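Local coordinates for KauB (Pseudomonas aeruginosa PAO1, PDB 6B4R), which probably oxidises aldehydes, gamma-guanidinobutyraldehyde among them, to their carboxylic acids with NAD(P)+ as cofactor, as a member of the aldehyde dehydrogenase family, at residues N126-S131 and M173-L178; V165-P170 and Q298-T303; I275-A280 and V433-L438; N351-Y356 and E400-P405. One frame throughout, in Å; residues are numbered along the deposited sequence.

Contact 1: residues N126-S131 and M173-L178. With TOE (2-[2-(2-methoxy-ethoxy)-ethoxy]-ethoxyl), chain L.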
# COMPACT_ATOMS: atom_id res chain seq x y z
N ASN B 126 -24.32 -5.91 -4.99
CA ASN B 126 -22.92 -6.32 -4.89
C ASN B 126 -22.00 -5.14 -4.65
O ASN B 126 -21.05 -5.23 -3.86
CB ASN B 126 -22.49 -7.08 -6.15
CG ASN B 126 -21.01 -7.41 -6.14
OD1 ASN B 126 -20.55 -8.26 -5.38
ND2 ASN B 126 -20.25 -6.73 -6.99
N SER B 127 -22.29 -4.03 -5.32
CA SER B 127 -21.53 -2.80 -5.14
C SER B 127 -21.58 -2.32 -3.69
O SER B 127 -20.56 -1.92 -3.12
CB SER B 127 -22.06 -1.71 -6.08
OG SER B 127 -21.39 -0.48 -5.85
N LEU B 128 -22.77 -2.37 -3.10
CA LEU B 128 -22.93 -2.01 -1.69
C LEU B 128 -22.22 -3.00 -0.78
O LEU B 128 -21.56 -2.60 0.18
CB LEU B 128 -24.42 -1.95 -1.32
CG LEU B 128 -25.23 -0.77 -1.87
CD1 LEU B 128 -26.66 -0.83 -1.35
CD2 LEU B 128 -24.58 0.55 -1.52
N ARG B 129 -22.35 -4.29 -1.09
CA ARG B 129 -21.74 -5.33 -0.27
C ARG B 129 -20.22 -5.24 -0.29
O ARG B 129 -19.57 -5.37 0.74
CB ARG B 129 -22.20 -6.72 -0.74
CG ARG B 129 -21.81 -7.85 0.20
CD ARG B 129 -22.29 -9.20 -0.32
NE ARG B 129 -23.68 -9.16 -0.76
CZ ARG B 129 -24.72 -9.37 0.04
NH1 ARG B 129 -24.54 -9.65 1.32
NH2 ARG B 129 -25.95 -9.31 -0.45
N TRP B 130 -19.66 -5.00 -1.48
CA TRP B 130 -18.22 -4.92 -1.66
C TRP B 130 -17.62 -3.74 -0.90
O TRP B 130 -16.57 -3.87 -0.26
CB TRP B 130 -17.89 -4.80 -3.15
CG TRP B 130 -16.45 -5.06 -3.49
CD1 TRP B 130 -15.91 -6.25 -3.88
CD2 TRP B 130 -15.38 -4.11 -3.48
NE1 TRP B 130 -14.56 -6.10 -4.11
CE2 TRP B 130 -14.21 -4.80 -3.87
CE3 TRP B 130 -15.28 -2.75 -3.17
CZ2 TRP B 130 -12.97 -4.18 -3.97
CZ3 TRP B 130 -14.05 -2.13 -3.27
CH2 TRP B 130 -12.91 -2.84 -3.67
N SER B 131 -18.28 -2.60 -0.98
CA SER B 131 -17.84 -1.41 -0.25
C SER B 131 -17.88 -1.64 1.25
O SER B 131 -17.01 -1.18 1.99
CB SER B 131 -18.71 -0.20 -0.62
OG SER B 131 -18.56 0.14 -1.99
N MET B 173 -25.93 3.39 -10.34
CA MET B 173 -25.11 4.58 -10.15
C MET B 173 -25.28 5.14 -8.74
O MET B 173 -24.34 5.71 -8.18
CB MET B 173 -25.45 5.66 -11.18
CG MET B 173 -25.05 5.32 -12.61
SD MET B 173 -23.29 5.00 -12.83
CE MET B 173 -23.30 3.21 -13.03
N SER B 174 -26.47 4.98 -8.18
CA SER B 174 -26.74 5.43 -6.82
C SER B 174 -25.87 4.68 -5.82
O SER B 174 -25.24 5.29 -4.96
CB SER B 174 -28.22 5.23 -6.47
OG SER B 174 -29.04 6.13 -7.19
N CYS B 175 -25.84 3.36 -5.95
CA CYS B 175 -25.06 2.53 -5.05
C CYS B 175 -23.55 2.68 -5.25
O CYS B 175 -22.77 2.43 -4.34
CB CYS B 175 -25.47 1.06 -5.19
SG CYS B 175 -27.20 0.77 -4.78
N TRP B 176 -23.15 3.10 -6.45
CA TRP B 176 -21.75 3.40 -6.72
C TRP B 176 -21.29 4.57 -5.88
O TRP B 176 -20.12 4.67 -5.52
CB TRP B 176 -21.53 3.72 -8.20
CG TRP B 176 -21.31 2.53 -9.08
CD1 TRP B 176 -21.61 1.23 -8.79
CD2 TRP B 176 -20.74 2.52 -10.39
NE1 TRP B 176 -21.26 0.41 -9.84
CE2 TRP B 176 -20.72 1.18 -10.84
CE3 TRP B 176 -20.23 3.51 -11.24
CZ2 TRP B 176 -20.23 0.81 -12.09
CZ3 TRP B 176 -19.74 3.14 -12.48
CH2 TRP B 176 -19.74 1.80 -12.89
N LYS B 177 -22.22 5.47 -5.57
CA LYS B 177 -21.93 6.63 -4.72
C LYS B 177 -22.20 6.29 -3.26
O LYS B 177 -21.36 6.54 -2.40
CB LYS B 177 -22.77 7.83 -5.15
CG LYS B 177 -22.81 8.08 -6.66
CD LYS B 177 -21.44 8.42 -7.22
CE LYS B 177 -21.53 8.75 -8.70
NZ LYS B 177 -20.21 9.15 -9.27
N LEU B 178 -23.38 5.73 -3.00
CA LEU B 178 -23.81 5.38 -1.65
C LEU B 178 -22.83 4.47 -0.92
O LEU B 178 -22.50 4.72 0.24
CB LEU B 178 -25.18 4.71 -1.68
CG LEU B 178 -26.37 5.62 -2.00
CD1 LEU B 178 -27.64 4.81 -2.10
CD2 LEU B 178 -26.49 6.70 -0.93
O2' TOE L . -22.73 5.97 -17.67
CA' TOE L . -21.63 5.73 -16.79
CB' TOE L . -21.71 4.30 -16.28
OC' TOE L . -21.47 3.39 -17.35
CD' TOE L . -22.02 2.11 -17.05
CE' TOE L . -21.22 1.01 -17.74
OF' TOE L . -21.53 -0.23 -17.09
CG' TOE L . -20.71 -0.38 -15.94
CH' TOE L . -20.53 -1.85 -15.58
OI' TOE L . -19.29 -1.98 -14.88
CK' TOE L . -19.09 -3.30 -14.38
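Leu128 and Cys175 form the apolar centre of this helix-helix contact. Leu128 CG lies 3.8 Å from Cys175 CB, and both methyl groups of the leucine stay close to the cysteine. CD1 faces SG, while CD2 sits by CB and the carbonyl O. Cys175 SG stands beside its own backbone N (chi1 -61°), which puts it against the CD1 branch. Leu128 CD2 also reaches Leu178 CB at 4.2 Å, three residues on from Cys175.

Polar atoms play a smaller part. Ser127 OG lies 3.4 Å from Trp176 CD1, approaching the pyrrole end of the indole obliquely. The same OG is 3.6 Å from Cys175 O. The segments are joined by packing, with no hydrogen bond between them.

The indole of Trp176 also links the contact to the bound TOE. CB of Trp176 points away from 126-131, and the indole then turns back to Ser127. Met173 CE rests on one face of the ring, toward the rim, 3.5 Å above its plane. The benzene end borders the ligand obliquely, with Trp176 CH2 3.9 Å from TOE CG'. The indole is about 6 Å from the side chain of Glu267, the predicted active-site residue.

The two segments run nearly parallel, with axes 8.6 Å apart at an angle of 9°. They belong to helices 113-134 and 170-183. Phe90 of helix 80-96 packs on Leu128, and Val188 of strand 187-191 packs on Leu178. Phe467 meets Trp176 edge-to-face.

Contact 2: residues V165-P170 and Q298-T303. With TOE (2-[2-(2-methoxy-ethoxy)-ethoxy]-ethoxyl), chain L.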
# COMPACT_ATOMS: atom_id res chain seq x y z
N VAL B 165 -27.21 11.78 -9.47
CA VAL B 165 -27.07 10.57 -10.28
C VAL B 165 -27.86 10.65 -11.58
O VAL B 165 -28.87 11.36 -11.66
CB VAL B 165 -27.48 9.32 -9.48
CG1 VAL B 165 -26.47 9.04 -8.38
CG2 VAL B 165 -28.87 9.49 -8.90
N PRO B 166 -27.41 9.93 -12.62
CA PRO B 166 -28.07 9.97 -13.93
C PRO B 166 -29.28 9.05 -14.01
O PRO B 166 -29.62 8.39 -13.03
CB PRO B 166 -26.98 9.48 -14.88
CG PRO B 166 -26.20 8.52 -14.05
CD PRO B 166 -26.18 9.12 -12.66
N TRP B 167 -29.89 8.99 -15.19
CA TRP B 167 -31.10 8.20 -15.39
C TRP B 167 -30.88 6.88 -16.13
O TRP B 167 -31.78 6.05 -16.20
CB TRP B 167 -32.15 9.03 -16.13
CG TRP B 167 -31.63 9.71 -17.36
CD1 TRP B 167 -31.27 11.02 -17.49
CD2 TRP B 167 -31.39 9.11 -18.64
NE1 TRP B 167 -30.84 11.27 -18.76
CE2 TRP B 167 -30.90 10.11 -19.49
CE3 TRP B 167 -31.55 7.81 -19.15
CZ2 TRP B 167 -30.56 9.87 -20.82
CZ3 TRP B 167 -31.22 7.57 -20.47
CH2 TRP B 167 -30.73 8.60 -21.29
N ASN B 168 -29.68 6.69 -16.68
CA ASN B 168 -29.40 5.49 -17.47
C ASN B 168 -29.20 4.24 -16.60
O ASN B 168 -29.56 3.13 -17.00
CB ASN B 168 -28.21 5.71 -18.40
CG ASN B 168 -26.91 5.89 -17.66
OD1 ASN B 168 -26.89 6.39 -16.53
ND2 ASN B 168 -25.81 5.49 -18.28
N PHE B 169 -28.61 4.44 -15.43
CA PHE B 169 -28.49 3.38 -14.43
C PHE B 169 -28.85 3.94 -13.06
O PHE B 169 -27.98 4.10 -12.21
CB PHE B 169 -27.07 2.82 -14.40
CG PHE B 169 -26.67 2.09 -15.65
CD1 PHE B 169 -26.99 0.75 -15.83
CD2 PHE B 169 -25.96 2.74 -16.65
CE1 PHE B 169 -26.62 0.08 -16.98
CE2 PHE B 169 -25.59 2.07 -17.80
CZ PHE B 169 -25.92 0.74 -17.97
N PRO B 170 -30.14 4.24 -12.84
CA PRO B 170 -30.59 4.96 -11.64
C PRO B 170 -30.18 4.28 -10.33
O PRO B 170 -29.63 4.94 -9.45
CB PRO B 170 -32.12 4.94 -11.78
CG PRO B 170 -32.37 4.77 -13.23
CD PRO B 170 -31.26 3.90 -13.73
N GLN B 298 -29.81 0.35 -24.73
CA GLN B 298 -30.26 1.30 -25.75
C GLN B 298 -29.18 2.32 -26.13
O GLN B 298 -29.50 3.43 -26.54
CB GLN B 298 -31.53 2.02 -25.28
CG GLN B 298 -32.69 1.10 -24.92
CD GLN B 298 -32.55 0.50 -23.53
OE1 GLN B 298 -32.64 -0.72 -23.35
NE2 GLN B 298 -32.33 1.35 -22.53
N GLY B 299 -27.92 1.93 -25.98
CA GLY B 299 -26.81 2.81 -26.27
C GLY B 299 -26.66 3.94 -25.26
O GLY B 299 -25.78 4.79 -25.39
N GLU B 300 -27.53 3.94 -24.26
CA GLU B 300 -27.49 4.95 -23.21
C GLU B 300 -26.46 4.57 -22.15
O GLU B 300 -26.77 4.46 -20.96
CB GLU B 300 -28.88 5.12 -22.58
CG GLU B 300 -29.92 5.64 -23.56
CD GLU B 300 -31.34 5.45 -23.05
OE1 GLU B 300 -31.58 4.47 -22.32
OE2 GLU B 300 -32.21 6.29 -23.39
N VAL B 301 -25.23 4.35 -22.60
CA VAL B 301 -24.12 4.01 -21.74
C VAL B 301 -22.98 4.97 -22.06
O VAL B 301 -22.67 5.19 -23.23
CB VAL B 301 -23.64 2.56 -21.98
CG1 VAL B 301 -22.50 2.20 -21.04
CG2 VAL B 301 -24.80 1.58 -21.82
N CYS B 302 -22.37 5.54 -21.03
CA CYS B 302 -21.30 6.51 -21.24
C CYS B 302 -20.04 5.84 -21.80
O CYS B 302 -19.20 6.49 -22.41
CB CYS B 302 -20.98 7.27 -19.96
SG CYS B 302 -22.27 8.41 -19.40
N THR B 303 -19.93 4.53 -21.59
CA THR B 303 -18.79 3.77 -22.10
C THR B 303 -19.20 2.91 -23.29
O THR B 303 -18.60 1.86 -23.53
CB THR B 303 -18.16 2.88 -21.02
OG1 THR B 303 -19.17 2.10 -20.38
CG2 THR B 303 -17.46 3.73 -19.99
O2' TOE L . -22.73 5.97 -17.67
CA' TOE L . -21.63 5.73 -16.79
CB' TOE L . -21.71 4.30 -16.28
OC' TOE L . -21.47 3.39 -17.35
CD' TOE L . -22.02 2.11 -17.05
CE' TOE L . -21.22 1.01 -17.74
OF' TOE L . -21.53 -0.23 -17.09
CG' TOE L . -20.71 -0.38 -15.94
CH' TOE L . -20.53 -1.85 -15.58
OI' TOE L . -19.29 -1.98 -14.88
CK' TOE L . -19.09 -3.30 -14.38
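The probable oxyanion hole of the aldehyde dehydrogenase active site lies where Asn168 meets the loop from Glu300 to Cys302. Asn168 ND2 donates to Glu300 O at 3.0 Å, with an N-H...O angle of 157°. The acceptor lies in the amide plane of Asn168, while the donor is tilted from the carbonyl plane of Glu300. Asn168 CG sits between its backbone N and carbonyl carbon (chi1 67°), which brings the amide to 298-303. ND2 also donates to TOE O2' at 3.2 Å, joining protein and ligand. Asn168 OD1 takes a weak bond from Phe169 N, and together these bonds help fix the amide. Cys302 N adds a weak bond to the same O2' at 3.4 Å.

Glu300 is the centre of an inverse gamma turn. Its carboxylate stands at the edge of the Trp167 indole, with Glu300 CD in the ring plane and 3.3 Å from Trp167 CZ3. The two flat groups are 72° apart. Glu300 OE1 accepts from Gln298 NE2, which comes from above the carboxylate plane. Glu300 OE2 accepts from Val345 N.

Phe169 packs more simply. Val301 CG2 sits at its ring edge, 4.1 Å from Phe169 CZ. The ring also borders the ligand, with Phe169 CE2 3.6 Å from TOE CD'.

Cys302 lies in the cysteine signature of the family, about 7 Å from the predicted active-site Glu267, measured between side chains. A side-chain N-H of asparagine and, more weakly, the backbone N-H of this cysteine meet one ligand oxygen, consistent with the oxyanion hole of aldehyde dehydrogenases.

Contact 3: residues I275-A280 and V433-L438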
# COMPACT_ATOMS: atom_id res chain seq x y z
N ILE B 275 -11.33 -0.53 -30.69
CA ILE B 275 -10.31 -0.82 -31.70
C ILE B 275 -10.15 -2.32 -31.97
O ILE B 275 -9.77 -3.08 -31.08
CB ILE B 275 -8.95 -0.23 -31.32
CG1 ILE B 275 -9.10 1.25 -30.95
CG2 ILE B 275 -7.95 -0.42 -32.46
CD1 ILE B 275 -7.81 1.90 -30.49
N VAL B 276 -10.42 -2.72 -33.21
CA VAL B 276 -10.31 -4.12 -33.61
C VAL B 276 -9.20 -4.31 -34.65
O VAL B 276 -9.31 -3.85 -35.78
CB VAL B 276 -11.63 -4.65 -34.19
CG1 VAL B 276 -11.49 -6.10 -34.61
CG2 VAL B 276 -12.76 -4.49 -33.18
N PHE B 277 -8.13 -4.99 -34.24
CA PHE B 277 -7.01 -5.26 -35.15
C PHE B 277 -7.26 -6.51 -35.99
O PHE B 277 -8.15 -7.31 -35.70
CB PHE B 277 -5.70 -5.41 -34.37
CG PHE B 277 -5.14 -4.11 -33.88
CD1 PHE B 277 -4.45 -3.27 -34.73
CD2 PHE B 277 -5.31 -3.73 -32.55
CE1 PHE B 277 -3.93 -2.07 -34.28
CE2 PHE B 277 -4.80 -2.53 -32.09
CZ PHE B 277 -4.10 -1.70 -32.96
N ALA B 278 -6.47 -6.66 -37.05
CA ALA B 278 -6.59 -7.78 -37.96
C ALA B 278 -6.27 -9.11 -37.29
O ALA B 278 -6.82 -10.15 -37.65
CB ALA B 278 -5.70 -7.57 -39.18
N ASP B 279 -5.37 -9.06 -36.31
CA ASP B 279 -4.92 -10.27 -35.64
C ASP B 279 -5.64 -10.52 -34.31
O ASP B 279 -5.05 -11.04 -33.36
CB ASP B 279 -3.40 -10.24 -35.43
CG ASP B 279 -2.95 -9.05 -34.60
OD1 ASP B 279 -3.76 -8.12 -34.39
OD2 ASP B 279 -1.78 -9.04 -34.16
N ALA B 280 -6.91 -10.15 -34.26
CA ALA B 280 -7.74 -10.44 -33.09
C ALA B 280 -7.95 -11.95 -32.97
O ALA B 280 -8.12 -12.64 -33.97
CB ALA B 280 -9.07 -9.71 -33.20
N VAL B 433 -9.28 -2.75 -27.04
CA VAL B 433 -8.28 -3.19 -28.00
C VAL B 433 -8.40 -4.69 -28.22
O VAL B 433 -8.38 -5.47 -27.27
CB VAL B 433 -6.86 -2.87 -27.52
CG1 VAL B 433 -5.83 -3.45 -28.47
CG2 VAL B 433 -6.67 -1.37 -27.37
N TRP B 434 -8.52 -5.09 -29.48
CA TRP B 434 -8.64 -6.50 -29.83
C TRP B 434 -7.44 -6.97 -30.65
O TRP B 434 -7.30 -6.61 -31.82
CB TRP B 434 -9.94 -6.74 -30.60
CG TRP B 434 -11.19 -6.43 -29.81
CD1 TRP B 434 -11.73 -5.20 -29.59
CD2 TRP B 434 -12.04 -7.38 -29.15
NE1 TRP B 434 -12.87 -5.32 -28.83
CE2 TRP B 434 -13.09 -6.64 -28.55
CE3 TRP B 434 -12.03 -8.77 -29.01
CZ2 TRP B 434 -14.10 -7.25 -27.82
CZ3 TRP B 434 -13.04 -9.37 -28.29
CH2 TRP B 434 -14.07 -8.62 -27.71
N THR B 435 -6.59 -7.78 -30.03
CA THR B 435 -5.41 -8.31 -30.71
C THR B 435 -4.85 -9.50 -29.94
O THR B 435 -5.09 -9.65 -28.75
CB THR B 435 -4.31 -7.25 -30.87
OG1 THR B 435 -3.14 -7.84 -31.46
CG2 THR B 435 -3.94 -6.65 -29.53
N SER B 436 -4.09 -10.35 -30.64
CA SER B 436 -3.50 -11.53 -30.02
C SER B 436 -2.01 -11.33 -29.76
O SER B 436 -1.35 -12.18 -29.17
CB SER B 436 -3.71 -12.77 -30.90
OG SER B 436 -3.00 -12.65 -32.12
N ASN B 437 -1.49 -10.19 -30.21
CA ASN B 437 -0.08 -9.88 -30.03
C ASN B 437 0.21 -9.23 -28.68
O ASN B 437 -0.47 -8.28 -28.28
CB ASN B 437 0.43 -8.99 -31.17
CG ASN B 437 1.91 -8.70 -31.07
OD1 ASN B 437 2.32 -7.54 -30.96
ND2 ASN B 437 2.72 -9.75 -31.09
N LEU B 438 1.22 -9.74 -27.99
CA LEU B 438 1.58 -9.29 -26.65
C LEU B 438 1.97 -7.82 -26.60
O LEU B 438 1.36 -7.02 -25.88
CB LEU B 438 2.72 -10.14 -26.10
CG LEU B 438 3.30 -9.72 -24.75
CD1 LEU B 438 2.31 -10.01 -23.63
CD2 LEU B 438 4.63 -10.41 -24.49
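This is a parallel strand pairing, Ile275 with Val433 and Val276 with Trp434, at the C-terminal ends of strands 273-276 and 430-434. The contact continues into the loops beyond, far from the active site.

Trp434 N donates to Ile275 O at 2.9 Å; N lies nearly in line with the C=O, but the bond bends to 140° at the hydrogen. Phe277 N returns a bond to Trp434 O at 3.0 Å. Ile275 and Val433 occupy one face of the sheet, Val276 and Trp434 the other. Val276 CG2 packs obliquely on the indole, 3.8 Å from Trp434 CD1, while Trp434 NE1 bonds to Asn274. The Phe277 ring presents its edge to Val433 CG1, which is 3.9 Å from Phe277 CE2.

Past the strands, Phe277 to Ala280 form a type I beta turn. Asp279 O accepts from Ser436 OG at 2.9 Å and weakly from Ser436 N. Asp279 CG stands between its backbone N and carbonyl carbon (chi1 59°), which brings the carboxylate alongside Thr435. Thr435 OG1 donates to Asp279 OD1 at 3.0 Å, from above the carboxylate plane. OG1 also accepts from Asn437 N, an ST turn. Backbone bonds from Ser436 and Leu438 reach the second subunit.

Asn437 N-caps helix 438-447 through Lys440 N, and Lys440 NZ makes a salt bridge to Asp279 OD1. The lysine and the nearby helix start would probably keep Asp279 ionised.

Contact 4: residues N351-Y356 and E400-P405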
# COMPACT_ATOMS: atom_id res chain seq x y z
N ASN B 351 -35.77 12.27 -29.85
CA ASN B 351 -35.60 13.33 -30.84
C ASN B 351 -34.12 13.65 -31.05
O ASN B 351 -33.68 13.90 -32.17
CB ASN B 351 -36.36 14.59 -30.43
CG ASN B 351 -37.87 14.38 -30.45
OD1 ASN B 351 -38.39 13.59 -31.23
ND2 ASN B 351 -38.57 15.10 -29.58
N THR B 352 -33.37 13.63 -29.95
CA THR B 352 -31.93 13.87 -29.99
C THR B 352 -31.21 12.80 -30.80
O THR B 352 -30.38 13.12 -31.66
CB THR B 352 -31.35 13.92 -28.56
OG1 THR B 352 -31.89 15.05 -27.86
CG2 THR B 352 -29.83 14.03 -28.60
N VAL B 353 -31.53 11.54 -30.53
CA VAL B 353 -30.91 10.42 -31.24
C VAL B 353 -31.26 10.45 -32.72
O VAL B 353 -30.40 10.26 -33.58
CB VAL B 353 -31.34 9.07 -30.63
CG1 VAL B 353 -30.83 7.91 -31.48
CG2 VAL B 353 -30.83 8.94 -29.20
N LEU B 354 -32.53 10.70 -33.02
CA LEU B 354 -32.99 10.81 -34.41
C LEU B 354 -32.32 11.98 -35.12
O LEU B 354 -32.05 11.92 -36.32
CB LEU B 354 -34.51 10.95 -34.47
CG LEU B 354 -35.34 9.73 -34.06
CD1 LEU B 354 -36.82 10.04 -34.07
CD2 LEU B 354 -35.03 8.54 -34.95
N SER B 355 -32.04 13.04 -34.37
CA SER B 355 -31.37 14.22 -34.93
C SER B 355 -29.93 13.91 -35.34
O SER B 355 -29.43 14.46 -36.32
CB SER B 355 -31.39 15.37 -33.92
OG SER B 355 -30.83 16.54 -34.49
N TYR B 356 -29.28 13.03 -34.60
CA TYR B 356 -27.91 12.63 -34.92
C TYR B 356 -27.86 11.65 -36.09
O TYR B 356 -26.88 11.60 -36.83
CB TYR B 356 -27.21 12.03 -33.70
CG TYR B 356 -26.54 13.06 -32.82
CD1 TYR B 356 -25.41 13.74 -33.24
CD2 TYR B 356 -27.04 13.35 -31.55
CE1 TYR B 356 -24.79 14.68 -32.44
CE2 TYR B 356 -26.44 14.29 -30.74
CZ TYR B 356 -25.31 14.95 -31.19
OH TYR B 356 -24.70 15.89 -30.39
N GLU B 400 -19.21 14.07 -31.32
CA GLU B 400 -20.18 14.38 -30.28
C GLU B 400 -20.87 13.12 -29.76
O GLU B 400 -21.21 12.22 -30.54
CB GLU B 400 -21.21 15.38 -30.78
CG GLU B 400 -20.62 16.70 -31.24
CD GLU B 400 -21.67 17.66 -31.76
OE1 GLU B 400 -22.85 17.27 -31.78
OE2 GLU B 400 -21.31 18.79 -32.15
N GLU B 401 -21.08 13.06 -28.45
CA GLU B 401 -21.77 11.94 -27.84
C GLU B 401 -23.25 11.95 -28.20
O GLU B 401 -23.92 12.98 -28.07
CB GLU B 401 -21.60 11.95 -26.32
CG GLU B 401 -22.24 10.76 -25.62
CD GLU B 401 -22.07 10.80 -24.11
OE1 GLU B 401 -22.23 11.90 -23.52
OE2 GLU B 401 -21.77 9.74 -23.52
N ILE B 402 -23.76 10.81 -28.65
CA ILE B 402 -25.15 10.70 -29.08
C ILE B 402 -26.04 10.17 -27.95
O ILE B 402 -27.18 10.59 -27.80
CB ILE B 402 -25.28 9.80 -30.32
CG1 ILE B 402 -24.36 10.30 -31.44
CG2 ILE B 402 -26.72 9.73 -30.81
CD1 ILE B 402 -24.31 9.40 -32.66
N PHE B 403 -25.48 9.24 -27.17
CA PHE B 403 -26.21 8.58 -26.09
C PHE B 403 -27.43 7.82 -26.62
O PHE B 403 -28.52 7.88 -26.05
CB PHE B 403 -26.59 9.57 -24.99
CG PHE B 403 -26.38 9.04 -23.59
CD1 PHE B 403 -25.10 8.91 -23.08
CD2 PHE B 403 -27.46 8.68 -22.80
CE1 PHE B 403 -24.89 8.42 -21.80
CE2 PHE B 403 -27.26 8.20 -21.52
CZ PHE B 403 -25.98 8.07 -21.02
N GLY B 404 -27.21 7.10 -27.71
CA GLY B 404 -28.22 6.23 -28.29
C GLY B 404 -27.53 5.08 -29.00
O GLY B 404 -26.31 5.07 -29.11
N PRO B 405 -28.31 4.12 -29.51
CA PRO B 405 -27.74 2.95 -30.17
C PRO B 405 -27.27 3.26 -31.59
O PRO B 405 -27.70 2.62 -32.54
CB PRO B 405 -28.91 1.97 -30.22
CG PRO B 405 -30.10 2.86 -30.34
CD PRO B 405 -29.79 4.11 -29.55
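Glu400 meets Tyr356 at the start of the Glu-Glu-Ile-Phe-Gly-Pro stretch, which packs on helix 347-363 beside the aldehyde dehydrogenase active site. Tyr356 OH donates to Glu400 OE1 at 2.7 Å. Glu400 is extended beyond CG (chi2 179°), which carries OE1 to the hydroxyl. The hydroxyl comes in on the anti side of the carboxylate, 23° out of its plane. OE1 lies at the edge of the phenol ring, and the ring and carboxylate planes are 88° apart.

CB of Glu401 points away from the helix, and its OE2 accepts a weak bond from Gly270 N. Ile402 comes back over the ring in a CH-pi contact. Its CG1 is 4.1 Å from the centroid of the Tyr356 ring. The CG2 branch lies 3.7 Å from Tyr356 CD2. An acid thus holds the phenol's edge and an isoleucine one face.

Phe403 directs its ring away from the helix, to Trp167 and Cys302. Its carbonyl O accepts from Gln349 NE2, on the same helix as Tyr356. At Gly404 the backbone passes close to the helix, and Val353 CG2 packs 3.9 Å from Gly404 CA. Pro405 leads into strand 406-412, with its CD 4.4 Å from Val353 CG1.

From the N terminus, contact 1 closes the first loop, joining helix 113-134 to helix 170-183. Contact 2 opens inside that loop, between strand 149-164 and helix 170-183, and closes at 298-303, so the two cross. Both touch TOE, and Met173 packs on Pro166 between them. Contact 3 opens at strand 273-276, before contact 2 has closed, and crosses it too. It closes at 433-438 and pairs strands 273-276 and 430-434 of one mixed sheet. Contact 4 is nested inside that long loop and ties helix 347-363 to the lead-in of strand 406-412. Contacts 2 and 4 also touch where Pro405 packs on the backbone of Gln298. Contact 3 touches none of the others.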